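Local coordinates for protein RNA polymerase ECF-subfamily sigma factor (Streptomyces venezuelae, PDB 6DXO) that directs RNA polymerase to specific promoters as an ECF sigma factor probably involved in aerial mycelium formation and is usually held inactive by an anti-sigma factor, at residues 95-106 with 134-145. Sequence-based numbering, arbitrary orientation.
Sequences AVRRLNPQQQEC and LQYRAVRTLARL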
loop_
_atom_site.group_PDB
_atom_site.type_symbol
_atom_site.label_atom_id
_atom_site.label_comp_id
_atom_site.label_asym_id
_atom_site.label_seq_id
_atom_site.Cartn_x
_atom_site.Cartn_y
_atom_site.Cartn_z
ATOM N N ALA A 95 16.913 -2.735 -3.344
ATOM C CA ALA A 95 17.590 -3.085 -4.587
ATOM C C ALA A 95 16.569 -3.537 -5.631
ATOM O O ALA A 95 16.653 -3.155 -6.794
ATOM C CB ALA A 95 18.626 -4.170 -4.346
ATOM N N VAL A 96 15.595 -4.342 -5.215
ATOM C CA VAL A 96 14.560 -4.812 -6.141
ATOM C C VAL A 96 13.755 -3.651 -6.718
ATOM O O VAL A 96 13.401 -3.646 -7.894
ATOM C CB VAL A 96 13.583 -5.814 -5.471
ATOM C CG1 VAL A 96 12.466 -6.179 -6.434
ATOM C CG2 VAL A 96 14.320 -7.055 -4.996
ATOM N N ARG A 97 13.458 -2.663 -5.876
ATOM C CA ARG A 97 12.670 -1.517 -6.309
ATOM C C ARG A 97 13.401 -0.675 -7.358
ATOM O O ARG A 97 12.786 0.139 -8.040
ATOM C CB ARG A 97 12.271 -0.652 -5.108
ATOM C CG ARG A 97 11.005 -1.114 -4.404
ATOM C CD ARG A 97 9.833 -0.181 -4.706
ATOM N NE ARG A 97 9.555 -0.071 -6.137
ATOM C CZ ARG A 97 8.679 0.779 -6.667
ATOM N NH1 ARG A 97 7.993 1.598 -5.883
ATOM N NH2 ARG A 97 8.488 0.813 -7.977
ATOM N N ARG A 98 14.710 -0.887 -7.490
ATOM C CA ARG A 98 15.527 -0.123 -8.438
ATOM C C ARG A 98 15.597 -0.740 -9.840
ATOM O O ARG A 98 15.967 -0.062 -10.801
ATOM C CB ARG A 98 16.938 0.093 -7.883
ATOM C CG ARG A 98 16.997 0.981 -6.649
ATOM C CD ARG A 98 18.435 1.268 -6.257
ATOM N NE ARG A 98 19.140 0.053 -5.864
ATOM C CZ ARG A 98 19.596 -0.180 -4.638
ATOM N NH1 ARG A 98 19.431 0.727 -3.687
ATOM N NH2 ARG A 98 20.226 -1.313 -4.366
ATOM N N LEU A 99 15.246 -2.019 -9.959
ATOM C CA LEU A 99 15.239 -2.682 -11.263
ATOM C C LEU A 99 14.238 -2.018 -12.188
ATOM O O LEU A 99 13.261 -1.426 -11.731
ATOM C CB LEU A 99 14.877 -4.166 -11.117
ATOM C CG LEU A 99 15.742 -5.015 -10.190
ATOM C CD1 LEU A 99 15.096 -6.381 -9.958
ATOM C CD2 LEU A 99 17.153 -5.162 -10.749
ATOM N N ASN A 100 14.471 -2.120 -13.494
ATOM C CA ASN A 100 13.519 -1.610 -14.466
ATOM C C ASN A 100 12.216 -2.400 -14.356
ATOM O O ASN A 100 12.187 -3.451 -13.717
ATOM C CB ASN A 100 14.099 -1.672 -15.885
ATOM C CG ASN A 100 14.043 -3.066 -16.484
ATOM O OD1 ASN A 100 13.918 -4.057 -15.768
ATOM N ND2 ASN A 100 14.140 -3.146 -17.807
ATOM N N PRO A 101 11.130 -1.885 -14.955
ATOM C CA PRO A 101 9.809 -2.522 -14.873
ATOM C C PRO A 101 9.813 -4.028 -15.170
ATOM O O PRO A 101 9.307 -4.800 -14.353
ATOM C CB PRO A 101 8.979 -1.760 -15.921
ATOM C CG PRO A 101 9.959 -0.887 -16.671
ATOM C CD PRO A 101 11.075 -0.630 -15.722
ATOM N N GLN A 102 10.367 -4.439 -16.308
ATOM C CA GLN A 102 10.374 -5.855 -16.671
ATOM C C GLN A 102 11.119 -6.736 -15.660
ATOM O O GLN A 102 10.600 -7.767 -15.219
ATOM C CB GLN A 102 10.951 -6.054 -18.076
ATOM C CG GLN A 102 10.088 -5.477 -19.179
ATOM C CD GLN A 102 8.755 -6.189 -19.309
ATOM O OE1 GLN A 102 8.661 -7.240 -19.941
ATOM N NE2 GLN A 102 7.715 -5.619 -18.710
ATOM N N GLN A 103 12.337 -6.342 -15.306
ATOM C CA GLN A 103 13.133 -7.123 -14.363
ATOM C C GLN A 103 12.515 -7.124 -12.964
ATOM O O GLN A 103 12.546 -8.138 -12.258
ATOM C CB GLN A 103 14.576 -6.607 -14.307
ATOM C CG GLN A 103 15.341 -6.799 -15.612
ATOM C CD GLN A 103 16.774 -6.299 -15.540
ATOM O OE1 GLN A 103 17.223 -5.804 -14.515
ATOM N NE2 GLN A 103 17.504 -6.440 -16.646
ATOM N N GLN A 104 11.946 -5.995 -12.563
ATOM C CA GLN A 104 11.319 -5.935 -11.240
ATOM C C GLN A 104 10.131 -6.898 -11.144
ATOM O O GLN A 104 10.029 -7.695 -10.218
ATOM C CB GLN A 104 10.879 -4.513 -10.887
ATOM C CG GLN A 104 10.534 -4.394 -9.400
ATOM C CD GLN A 104 10.238 -2.976 -8.944
ATOM O OE1 GLN A 104 9.466 -2.774 -8.004
ATOM N NE2 GLN A 104 10.863 -1.991 -9.588
ATOM N N GLU A 105 9.235 -6.819 -12.118
ATOM C CA GLU A 105 8.083 -7.702 -12.167
ATOM C C GLU A 105 8.490 -9.173 -12.234
ATOM O O GLU A 105 7.852 -10.023 -11.613
ATOM C CB GLU A 105 7.202 -7.367 -13.368
ATOM C CG GLU A 105 5.985 -8.261 -13.484
ATOM C CD GLU A 105 4.998 -7.760 -14.512
ATOM O OE1 GLU A 105 5.377 -6.869 -15.307
ATOM O OE2 GLU A 105 3.847 -8.251 -14.520
ATOM N N CYS A 106 9.540 -9.477 -12.998
ATOM C CA CYS A 106 9.986 -10.864 -13.120
ATOM C C CYS A 106 10.429 -11.422 -11.763
ATOM O O CYS A 106 9.967 -12.478 -11.335
ATOM C CB CYS A 106 11.112 -11.000 -14.155
ATOM S SG CYS A 106 11.515 -12.718 -14.591
ATOM N N LEU A 134 15.248 -13.190 -18.787
ATOM C CA LEU A 134 14.884 -12.031 -17.979
ATOM C C LEU A 134 15.234 -12.197 -16.509
ATOM O O LEU A 134 15.723 -11.261 -15.868
ATOM C CB LEU A 134 13.390 -11.727 -18.144
ATOM C CG LEU A 134 12.829 -10.498 -17.433
ATOM C CD1 LEU A 134 13.704 -9.269 -17.680
ATOM C CD2 LEU A 134 11.391 -10.249 -17.877
ATOM N N GLN A 135 14.982 -13.380 -15.962
ATOM C CA GLN A 135 15.274 -13.616 -14.560
ATOM C C GLN A 135 16.775 -13.638 -14.332
ATOM O O GLN A 135 17.253 -13.269 -13.263
ATOM C CB GLN A 135 14.641 -14.921 -14.077
ATOM C CG GLN A 135 15.312 -16.187 -14.592
ATOM C CD GLN A 135 14.600 -17.424 -14.108
ATOM O OE1 GLN A 135 13.613 -17.334 -13.375
ATOM N NE2 GLN A 135 15.094 -18.589 -14.504
ATOM N N TYR A 136 17.522 -14.063 -15.350
ATOM C CA TYR A 136 18.969 -14.057 -15.243
ATOM C C TYR A 136 19.497 -12.625 -15.210
ATOM O O TYR A 136 20.324 -12.277 -14.365
ATOM C CB TYR A 136 19.622 -14.866 -16.376
ATOM C CG TYR A 136 21.122 -14.710 -16.391
ATOM C CD1 TYR A 136 21.902 -15.242 -15.371
ATOM C CD2 TYR A 136 21.757 -14.006 -17.408
ATOM C CE1 TYR A 136 23.271 -15.088 -15.365
ATOM C CE2 TYR A 136 23.133 -13.849 -17.410
ATOM C CZ TYR A 136 23.883 -14.392 -16.388
ATOM O OH TYR A 136 25.248 -14.238 -16.378
ATOM N N ARG A 137 19.006 -11.791 -16.121
ATOM C CA ARG A 137 19.469 -10.413 -16.216
ATOM C C ARG A 137 19.045 -9.629 -14.985
ATOM O O ARG A 137 19.739 -8.709 -14.552
ATOM C CB ARG A 137 18.926 -9.744 -17.484
ATOM C CG ARG A 137 19.532 -10.282 -18.777
ATOM C CD ARG A 137 18.812 -9.740 -20.006
ATOM N NE ARG A 137 19.456 -10.156 -21.253
ATOM C CZ ARG A 137 18.918 -10.009 -22.461
ATOM N NH1 ARG A 137 17.717 -9.462 -22.599
ATOM N NH2 ARG A 137 19.579 -10.417 -23.536
ATOM N N ALA A 138 17.909 -10.010 -14.413
ATOM C CA ALA A 138 17.376 -9.312 -13.245
ATOM C C ALA A 138 18.204 -9.579 -11.996
ATOM O O ALA A 138 18.543 -8.649 -11.256
ATOM C CB ALA A 138 15.910 -9.680 -13.019
ATOM N N VAL A 139 18.527 -10.845 -11.754
ATOM C CA VAL A 139 19.313 -11.197 -10.580
ATOM C C VAL A 139 20.762 -10.718 -10.719
ATOM O O VAL A 139 21.412 -10.386 -9.726
ATOM C CB VAL A 139 19.276 -12.712 -10.295
ATOM C CG1 VAL A 139 20.061 -13.028 -9.037
ATOM C CG2 VAL A 139 17.833 -13.194 -10.159
ATOM N N ARG A 140 21.264 -10.679 -11.953
ATOM C CA ARG A 140 22.617 -10.186 -12.195
ATOM C C ARG A 140 22.707 -8.698 -11.867
ATOM O O ARG A 140 23.708 -8.231 -11.313
ATOM C CB ARG A 140 23.071 -10.467 -13.638
ATOM C CG ARG A 140 23.114 -9.238 -14.527
ATOM C CD ARG A 140 24.254 -9.309 -15.538
ATOM N NE ARG A 140 24.011 -10.284 -16.596
ATOM C CZ ARG A 140 23.452 -9.993 -17.767
ATOM N NH1 ARG A 140 23.073 -8.750 -18.035
ATOM N NH2 ARG A 140 23.269 -10.944 -18.672
ATOM N N THR A 141 21.642 -7.963 -12.176
ATOM C CA THR A 141 21.573 -6.540 -11.859
ATOM C C THR A 141 21.495 -6.282 -10.356
ATOM O O THR A 141 22.083 -5.321 -9.856
ATOM C CB THR A 141 20.387 -5.865 -12.544
ATOM O OG1 THR A 141 20.557 -5.930 -13.963
ATOM C CG2 THR A 141 20.279 -4.403 -12.112
ATOM N N LEU A 142 20.770 -7.131 -9.634
ATOM C CA LEU A 142 20.750 -7.035 -8.179
ATOM C C LEU A 142 22.150 -7.272 -7.638
ATOM O O LEU A 142 22.556 -6.675 -6.638
ATOM C CB LEU A 142 19.796 -8.062 -7.568
ATOM C CG LEU A 142 18.292 -7.828 -7.669
ATOM C CD1 LEU A 142 17.562 -9.006 -7.051
ATOM C CD2 LEU A 142 17.892 -6.535 -6.978
ATOM N N ALA A 143 22.890 -8.147 -8.309
ATOM C CA ALA A 143 24.228 -8.511 -7.869
ATOM C C ALA A 143 25.207 -7.346 -7.997
ATOM O O ALA A 143 26.149 -7.234 -7.210
ATOM C CB ALA A 143 24.730 -9.719 -8.641
ATOM N N ARG A 144 24.986 -6.479 -8.983
ATOM C CA ARG A 144 25.881 -5.343 -9.187
ATOM C C ARG A 144 25.571 -4.174 -8.249
ATOM O O ARG A 144 26.435 -3.752 -7.479
ATOM C CB ARG A 144 25.890 -4.886 -10.652
ATOM C CG ARG A 144 24.656 -4.126 -11.106
ATOM C CD ARG A 144 24.854 -3.599 -12.510
ATOM N NE ARG A 144 25.346 -4.650 -13.392
ATOM C CZ ARG A 144 24.573 -5.398 -14.171
ATOM N NH1 ARG A 144 23.261 -5.202 -14.192
ATOM N NH2 ARG A 144 25.111 -6.336 -14.937
ATOM N N LEU A 145 24.345 -3.659 -8.304
ATOM C CA LEU A 145 23.971 -2.524 -7.466
ATOM C C LEU A 145 23.783 -2.928 -6.006
ATOM O O LEU A 145 23.260 -2.160 -5.200
ATOM C CB LEU A 145 22.733 -1.803 -8.014
ATOM C CG LEU A 145 21.461 -2.586 -8.341
ATOM C CD1 LEU A 145 20.853 -3.201 -7.092
ATOM C CD2 LEU A 145 20.458 -1.670 -9.023
#
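Gln103 enters helix 128-144 as a knob into the hole formed by Leu134, Arg137, Ala138 and Thr141. Its CB meets Ala138 CB and its CG meets Leu134 CD1, both at 3.6 Å. With CG set anti to the carbonyl carbon (chi1 -66°) and the chain extended beyond it, the amide passes over the backbone of Arg137 and Ala138; OE1 ends 3.4 Å from Thr141 OG1, and NE2 lies against Arg137 CB. Cut back to alanine, this position is likely to leave the groove between Leu134 and Thr141 unfilled and Arg137 CB without its amide neighbour.

Apolar contacts flank this knob. Cys106 CB packs on Leu134 CG, and Met124 touches both side chains. Leu99 CD2 presses tightly on Thr141 CG2 at 3.5 Å, while Leu142 CD2 lies against Ala95 CB. Leu145, poorly ordered just past the helix, brings CD1 less certainly to the guanidinium edge of Arg98, whose charge is paired with Asp94.

Inside the segments, Asn100 OD1 caps helix 101-112 by accepting from Gln103 N at 2.8 Å, and Thr141 OG1 donates to Arg137 O.

Helix 101-112 and the end of helix 89-98 thus pack on helix 128-144, by family probably the -35 recognition helix of the region 4 helix-turn-helix; segments 101-106 and 134-144 cross at -96°. No hydrogen bond spans the segments, so their fit rests on side-chain shape and van der Waals packing.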